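Local coordinates for protein 5-cytosine DNA methyltransferase (Entamoeba histolytica, PDB 3QV2) that probably transfers a methyl group from S-adenosyl-L-methionine to carbon 5 of cytosine in DNA or tRNA, at residues K218-F222 / I242-T246; I224-D229 / E254-I258. All coordinates share one frame; numbering follows the deposited sequence.

Interaction 1. Residues K218-F222 / I242-T246; sequences KGMLF and IVEGT
The loop that presses Val243 and Glu244 against Lys218, Leu221 and Phe222 is closed on itself by a short hydrogen bond, 2.6 Å from Thr246 OG1 to Ile242 O, with the hydroxyl nearly in line with the C=O bond. The contact lies in what is probably the smaller, target-recognition part of this C5-methyltransferase, where the loop following helix 212-218 meets the one between strands 224-226 and 249-251. No hydrogen bond joins the two segments directly; packing holds them. Val243 CG1, anti to the backbone N (chi1 174°), sits over the centre of the Phe222 ring in a CH-pi contact, 3.7 Å from its centroid and 9° off the normal. Its sister methyl CG2 lies above the ring plane near Phe222 CZ and meets the extended Lys218 chain, 4.0 Å from Lys218 CD. On the backbone side, Leu221 N bonds to Lys218 O at 2.9 Å, within a turn that places the leucine side chain beside Glu244. A water weakly bridges Lys218 NZ and Val243 N. The lysine and Glu244 are near neighbours but form no ion pair, and the Glu244 side chain crosses that of Leu221 at a slant, bringing OE2 to 3.5 Å from Leu221 CD1.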
ATOM      1  N   LYS A 218      -8.340 -26.442  -9.202  1.00 25.00           N
ATOM      2  CA  LYS A 218      -7.148 -25.675  -8.846  1.00 25.88           C
ATOM      3  C   LYS A 218      -6.923 -25.583  -7.339  1.00 25.77           C
ATOM      4  O   LYS A 218      -6.096 -24.795  -6.878  1.00 27.16           O
ATOM      5  CB  LYS A 218      -7.212 -24.266  -9.443  1.00 30.63           C
ATOM      6  CG  LYS A 218      -7.359 -24.242 -10.954  1.00 37.12           C
ATOM      7  CD  LYS A 218      -6.838 -22.942 -11.545  1.00 41.75           C
ATOM      8  CE  LYS A 218      -6.877 -22.972 -13.063  1.00 45.85           C
ATOM      9  NZ  LYS A 218      -6.076 -21.866 -13.655  1.00 49.15           N
ATOM     10  N   GLY A 219      -7.653 -26.389  -6.577  1.00 26.00           N
ATOM     11  CA  GLY A 219      -7.556 -26.357  -5.129  1.00 24.94           C
ATOM     12  C   GLY A 219      -6.140 -26.508  -4.606  1.00 26.75           C
ATOM     13  O   GLY A 219      -5.782 -25.922  -3.584  1.00 27.87           O
ATOM     14  N   MET A 220      -5.332 -27.293  -5.311  1.00 26.60           N
ATOM     15  CA  MET A 220      -3.963 -27.572  -4.887  1.00 24.57           C
ATOM     16  C   MET A 220      -3.023 -26.391  -5.121  1.00 23.43           C
ATOM     17  O   MET A 220      -1.893 -26.383  -4.633  1.00 23.03           O
ATOM     18  CB  MET A 220      -3.430 -28.820  -5.596  1.00 21.35           C
ATOM     19  CG  MET A 220      -4.166 -30.099  -5.230  1.00 20.83           C
ATOM     20  SD  MET A 220      -3.905 -30.575  -3.510  1.00 29.26           S
ATOM     21  CE  MET A 220      -2.153 -30.949  -3.528  1.00 31.28           C
ATOM     22  N   LEU A 221      -3.490 -25.396  -5.867  1.00 20.90           N
ATOM     23  CA  LEU A 221      -2.668 -24.231  -6.177  1.00 22.39           C
ATOM     24  C   LEU A 221      -2.815 -23.137  -5.124  1.00 23.50           C
ATOM     25  O   LEU A 221      -1.965 -22.255  -5.010  1.00 26.14           O
ATOM     26  CB  LEU A 221      -3.015 -23.680  -7.561  1.00 23.13           C
ATOM     27  CG  LEU A 221      -2.841 -24.659  -8.723  1.00 24.95           C
ATOM     28  CD1 LEU A 221      -3.243 -24.015 -10.041  1.00 24.84           C
ATOM     29  CD2 LEU A 221      -1.409 -25.167  -8.786  1.00 25.38           C
ATOM     30  N   PHE A 222      -3.898 -23.197  -4.358  1.00 24.04           N
ATOM     31  CA  PHE A 222      -4.146 -22.218  -3.306  1.00 24.08           C
ATOM     32  C   PHE A 222      -3.109 -22.305  -2.194  1.00 24.87           C
ATOM     33  O   PHE A 222      -2.656 -23.391  -1.837  1.00 24.94           O
ATOM     34  CB  PHE A 222      -5.535 -22.422  -2.697  1.00 22.66           C
ATOM     35  CG  PHE A 222      -6.654 -21.844  -3.516  1.00 22.13           C
ATOM     36  CD1 PHE A 222      -6.824 -20.472  -3.608  1.00 22.90           C
ATOM     37  CD2 PHE A 222      -7.550 -22.671  -4.171  1.00 22.55           C
ATOM     38  CE1 PHE A 222      -7.858 -19.935  -4.352  1.00 23.53           C
ATOM     39  CE2 PHE A 222      -8.587 -22.141  -4.916  1.00 22.50           C
ATOM     40  CZ  PHE A 222      -8.740 -20.771  -5.007  1.00 24.27           C
ATOM     41  N   ILE A 242      -8.077 -14.533  -9.891  1.00 31.29           N
ATOM     42  CA  ILE A 242      -6.997 -15.435 -10.271  1.00 28.66           C
ATOM     43  C   ILE A 242      -6.526 -16.186  -9.035  1.00 26.10           C
ATOM     44  O   ILE A 242      -6.329 -15.592  -7.977  1.00 25.58           O
ATOM     45  CB  ILE A 242      -5.808 -14.680 -10.899  1.00 31.57           C
ATOM     46  CG1 ILE A 242      -6.137 -14.254 -12.332  1.00 34.56           C
ATOM     47  CG2 ILE A 242      -4.561 -15.550 -10.898  1.00 30.16           C
ATOM     48  CD1 ILE A 242      -7.189 -13.172 -12.430  1.00 36.94           C
ATOM     49  N   VAL A 243      -6.350 -17.496  -9.174  1.00 23.70           N
ATOM     50  CA  VAL A 243      -6.015 -18.351  -8.040  1.00 25.16           C
ATOM     51  C   VAL A 243      -4.616 -18.095  -7.479  1.00 28.86           C
ATOM     52  O   VAL A 243      -4.457 -17.836  -6.286  1.00 29.55           O
ATOM     53  CB  VAL A 243      -6.149 -19.845  -8.408  1.00 24.82           C
ATOM     54  CG1 VAL A 243      -5.646 -20.720  -7.270  1.00 25.78           C
ATOM     55  CG2 VAL A 243      -7.593 -20.180  -8.753  1.00 21.70           C
ATOM     56  N   GLU A 244      -3.606 -18.164  -8.341  1.00 26.00           N
ATOM     57  CA  GLU A 244      -2.216 -18.120  -7.894  1.00 27.74           C
ATOM     58  C   GLU A 244      -1.662 -16.711  -7.696  1.00 25.38           C
ATOM     59  O   GLU A 244      -1.880 -15.822  -8.518  1.00 25.16           O
ATOM     60  CB  GLU A 244      -1.321 -18.890  -8.870  1.00 32.91           C
ATOM     61  CG  GLU A 244      -1.738 -20.333  -9.084  1.00 34.40           C
ATOM     62  CD  GLU A 244      -0.829 -21.064 -10.052  1.00 38.13           C
ATOM     63  OE1 GLU A 244       0.327 -21.353  -9.677  1.00 35.32           O
ATOM     64  OE2 GLU A 244      -1.268 -21.345 -11.187  1.00 42.83           O
ATOM     65  N   GLY A 245      -0.944 -16.522  -6.592  1.00 25.96           N
ATOM     66  CA  GLY A 245      -0.190 -15.303  -6.349  1.00 24.08           C
ATOM     67  C   GLY A 245      -1.002 -14.055  -6.062  1.00 23.46           C
ATOM     68  O   GLY A 245      -0.470 -12.945  -6.108  1.00 27.14           O
ATOM     69  N   THR A 246      -2.284 -14.223  -5.759  1.00 20.77           N
ATOM     70  CA  THR A 246      -3.148 -13.076  -5.494  1.00 19.13           C
ATOM     71  C   THR A 246      -3.587 -13.006  -4.036  1.00 16.62           C
ATOM     72  O   THR A 246      -4.258 -12.058  -3.628  1.00 15.69           O
ATOM     73  CB  THR A 246      -4.392 -13.080  -6.398  1.00 19.70           C
ATOM     74  OG1 THR A 246      -5.228 -14.194  -6.062  1.00 17.01           O
ATOM     75  CG2 THR A 246      -3.985 -13.170  -7.858  1.00 20.42           C
TER
HETATM   76  O   HOH W   1      -5.421 -18.986 -12.191  1.00 35.71           O

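Interaction 2. Residues I224-D229 / E254-I258; sequences IVGKDD and EPHFI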
ATOM      1  N   ILE A 224      -3.135 -22.077   1.523  1.00 23.15           N
ATOM      2  CA  ILE A 224      -4.191 -22.164   2.527  1.00 24.77           C
ATOM      3  C   ILE A 224      -3.660 -21.974   3.944  1.00 27.22           C
ATOM      4  O   ILE A 224      -2.612 -22.512   4.304  1.00 29.98           O
ATOM      5  CB  ILE A 224      -4.937 -23.509   2.436  1.00 21.69           C
ATOM      6  CG1 ILE A 224      -5.365 -23.782   0.993  1.00 19.22           C
ATOM      7  CG2 ILE A 224      -6.140 -23.516   3.364  1.00 24.62           C
ATOM      8  CD1 ILE A 224      -6.122 -25.080   0.818  1.00 18.11           C
ATOM      9  N   VAL A 225      -4.395 -21.206   4.743  1.00 25.21           N
ATOM     10  CA  VAL A 225      -4.001 -20.928   6.120  1.00 25.74           C
ATOM     11  C   VAL A 225      -5.161 -21.098   7.096  1.00 25.95           C
ATOM     12  O   VAL A 225      -6.328 -20.954   6.728  1.00 23.71           O
ATOM     13  CB  VAL A 225      -3.446 -19.498   6.264  1.00 23.90           C
ATOM     14  CG1 VAL A 225      -2.174 -19.337   5.449  1.00 24.41           C
ATOM     15  CG2 VAL A 225      -4.490 -18.479   5.837  1.00 19.93           C
ATOM     16  N   GLY A 226      -4.827 -21.409   8.344  1.00 28.88           N
ATOM     17  CA  GLY A 226      -5.805 -21.499   9.411  1.00 28.05           C
ATOM     18  C   GLY A 226      -5.652 -20.323  10.357  1.00 30.12           C
ATOM     19  O   GLY A 226      -4.716 -19.537  10.229  1.00 32.08           O
ATOM     20  N   LYS A 227      -6.566 -20.205  11.313  1.00 30.45           N
ATOM     21  CA  LYS A 227      -6.581 -19.058  12.215  1.00 32.86           C
ATOM     22  C   LYS A 227      -5.287 -18.894  13.007  1.00 32.84           C
ATOM     23  O   LYS A 227      -5.034 -17.828  13.573  1.00 33.53           O
ATOM     24  CB  LYS A 227      -7.774 -19.141  13.170  1.00 37.11           C
ATOM     25  CG  LYS A 227      -7.774 -20.368  14.065  1.00 39.05           C
ATOM     26  CD  LYS A 227      -9.042 -20.435  14.898  1.00 42.06           C
ATOM     27  CE  LYS A 227     -10.279 -20.478  14.014  1.00 46.85           C
ATOM     28  NZ  LYS A 227     -11.534 -20.568  14.812  1.00 49.27           N
ATOM     29  N   ASP A 228      -4.465 -19.939  13.046  1.00 33.61           N
ATOM     30  CA  ASP A 228      -3.240 -19.907  13.842  1.00 37.07           C
ATOM     31  C   ASP A 228      -1.955 -19.910  13.011  1.00 39.44           C
ATOM     32  O   ASP A 228      -0.867 -19.691  13.544  1.00 40.48           O
ATOM     33  CB  ASP A 228      -3.222 -21.062  14.851  1.00 40.83           C
ATOM     34  CG  ASP A 228      -4.188 -20.845  16.001  1.00 43.85           C
ATOM     35  OD1 ASP A 228      -4.536 -19.675  16.266  1.00 43.47           O
ATOM     36  OD2 ASP A 228      -4.592 -21.839  16.639  1.00 46.12           O
ATOM     37  N   ASP A 229      -2.082 -20.150  11.708  1.00 43.17           N
ATOM     38  CA  ASP A 229      -0.915 -20.232  10.830  1.00 45.47           C
ATOM     39  C   ASP A 229      -0.073 -18.958  10.842  1.00 47.02           C
ATOM     40  O   ASP A 229      -0.575 -17.872  11.126  1.00 46.87           O
ATOM     41  CB  ASP A 229      -1.331 -20.594   9.404  1.00 45.52           C
ATOM     42  CG  ASP A 229      -1.528 -22.086   9.220  1.00 46.45           C
ATOM     43  OD1 ASP A 229      -0.515 -22.810   9.131  1.00 46.00           O
ATOM     44  OD2 ASP A 229      -2.690 -22.540   9.165  1.00 47.81           O
ATOM     45  N   GLU A 254      -9.299 -25.883  10.728  1.00 47.44           N
ATOM     46  CA  GLU A 254      -8.016 -26.202  11.347  1.00 50.18           C
ATOM     47  C   GLU A 254      -7.233 -24.961  11.754  1.00 47.34           C
ATOM     48  O   GLU A 254      -7.034 -24.054  10.944  1.00 49.12           O
ATOM     49  CB  GLU A 254      -7.166 -27.054  10.403  1.00 56.30           C
ATOM     50  CG  GLU A 254      -7.769 -28.405  10.071  1.00 60.80           C
ATOM     51  CD  GLU A 254      -6.962 -29.164   9.038  1.00 64.95           C
ATOM     52  OE1 GLU A 254      -6.247 -28.518   8.242  1.00 64.12           O
ATOM     53  OE2 GLU A 254      -7.041 -30.410   9.023  1.00 68.41           O
ATOM     54  N   PRO A 255      -6.786 -24.917  13.018  1.00 65.56           N
ATOM     55  CA  PRO A 255      -5.910 -23.842  13.495  1.00 62.02           C
ATOM     56  C   PRO A 255      -4.651 -23.776  12.641  1.00 55.60           C
ATOM     57  O   PRO A 255      -4.231 -22.696  12.224  1.00 56.34           O
ATOM     58  CB  PRO A 255      -5.559 -24.287  14.915  1.00 63.65           C
ATOM     59  CG  PRO A 255      -6.706 -25.133  15.334  1.00 64.86           C
ATOM     60  CD  PRO A 255      -7.142 -25.858  14.094  1.00 65.61           C
ATOM     61  N   HIS A 256      -4.060 -24.940  12.389  1.00 49.19           N
ATOM     62  CA  HIS A 256      -2.920 -25.053  11.493  1.00 48.98           C
ATOM     63  C   HIS A 256      -3.295 -25.952  10.325  1.00 45.88           C
ATOM     64  O   HIS A 256      -3.307 -27.175  10.459  1.00 44.37           O
ATOM     65  CB  HIS A 256      -1.716 -25.641  12.229  1.00 51.51           C
ATOM     66  CG  HIS A 256      -1.099 -24.708  13.225  1.00 55.18           C
ATOM     67  ND1 HIS A 256      -0.140 -23.783  12.881  1.00 56.90           N
ATOM     68  CD2 HIS A 256      -1.301 -24.565  14.557  1.00 57.81           C
ATOM     69  CE1 HIS A 256       0.222 -23.104  13.957  1.00 59.02           C
ATOM     70  NE2 HIS A 256      -0.468 -23.560  14.986  1.00 59.23           N
ATOM     71  N   PHE A 257      -3.612 -25.352   9.183  1.00 46.19           N
ATOM     72  CA  PHE A 257      -3.981 -26.131   8.007  1.00 44.84           C
ATOM     73  C   PHE A 257      -2.973 -27.245   7.747  1.00 42.86           C
ATOM     74  O   PHE A 257      -1.783 -26.991   7.565  1.00 38.86           O
ATOM     75  CB  PHE A 257      -4.111 -25.236   6.774  1.00 44.57           C
ATOM     76  CG  PHE A 257      -4.242 -25.998   5.483  1.00 45.15           C
ATOM     77  CD1 PHE A 257      -5.466 -26.505   5.081  1.00 46.23           C
ATOM     78  CD2 PHE A 257      -3.139 -26.203   4.671  1.00 45.04           C
ATOM     79  CE1 PHE A 257      -5.588 -27.204   3.895  1.00 47.17           C
ATOM     80  CE2 PHE A 257      -3.254 -26.900   3.483  1.00 45.78           C
ATOM     81  CZ  PHE A 257      -4.481 -27.402   3.095  1.00 46.92           C
ATOM     82  N   ILE A 258      -3.457 -28.484   7.744  1.00 46.02           N
ATOM     83  CA  ILE A 258      -2.612 -29.622   7.411  1.00 49.13           C
ATOM     84  C   ILE A 258      -2.759 -29.960   5.931  1.00 46.21           C
ATOM     85  O   ILE A 258      -3.862 -30.225   5.454  1.00 42.52           O
ATOM     86  CB  ILE A 258      -2.923 -30.856   8.289  1.00 54.59           C
ATOM     87  CG1 ILE A 258      -4.331 -31.385   8.013  1.00 58.27           C
ATOM     88  CG2 ILE A 258      -2.755 -30.517   9.763  1.00 53.89           C
ATOM     89  CD1 ILE A 258      -4.699 -32.596   8.845  1.00 59.81           C
TER
HETATM   90  O   HOH W   2      -9.053 -22.115  11.401  1.00 30.39           O
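Asp229 and Phe257 meet through a single carboxylate oxygen that also binds the backbone of Gly226. Asp229 OD2 takes the N-H of Phe257 on its syn lone pair at 3.0 Å and, on the anti side, that of Gly226, whose N lies only 2.6 Å from Asp229 OD2. Gripped by two backbone donors, the carboxylate is probably fixed in rotation and joins the ends of the type I beta turn from Gly226 to Asp229 to the 254-258 segment. That turn offers a second donor to the partner: Asp228 N bonds to Pro255 O at 2.9 Å. A water adds an indirect link, accepting from Lys227 N and donating to Glu254 O. The CA atoms come closest at Gly226 and Pro255, and Gly226 CA also makes a CA-H...O contact with Glu254 O at 3.2 Å.

Apolar and CH-pi contacts flank this polar centre. Ile224 lies across one face of the Phe257 ring, with CB 3.7 Å from the ring centroid and almost exactly on the normal. Its branches spread from there, CG2 above Phe257 CD1 at 3.5 Å and CD1 3.6 Å from Phe257 CZ. With chi1 at 169°, Phe257 CG points opposite to the residue's own N and the ring lies under the isoleucine. At the other end, Asp228 CB covers one face of the His256 ring, offset toward its rim, 4.0 Å from the centroid.

Strand 224-226 pairs in parallel with strand 249-251, Val225 bonding to Ile249 and Cys251, while Ile224 also packs on that strand and on Leu266 and Leu271. The 254-258 segment, leaving strand 249-251 on the way to helix 276-282, thus lies against strand 224-226 and the turn that follows it.

How the interactions relate
The segments of the two contacts alternate along the chain: 218-222, 224-229, 242-246 and 254-258 come in that order, so each segment of interaction 1 is followed by one of interaction 2. Strand 224-226 begins two residues after Phe222, and strand 249-251 separates the later pair, so the strands of the small parallel sheet lie within or between the segments in sequence. Their centres lie about 17 Å apart, with no direct touch between the two contacts. Interaction 1 rests mainly on apolar packing, interaction 2 on hydrogen bonds as well. Both are surface contacts, centred about 22 and 25 Å from the middle of the chain, away from the S-adenosyl-L-homocysteine pocket and the predicted active-site Cys86.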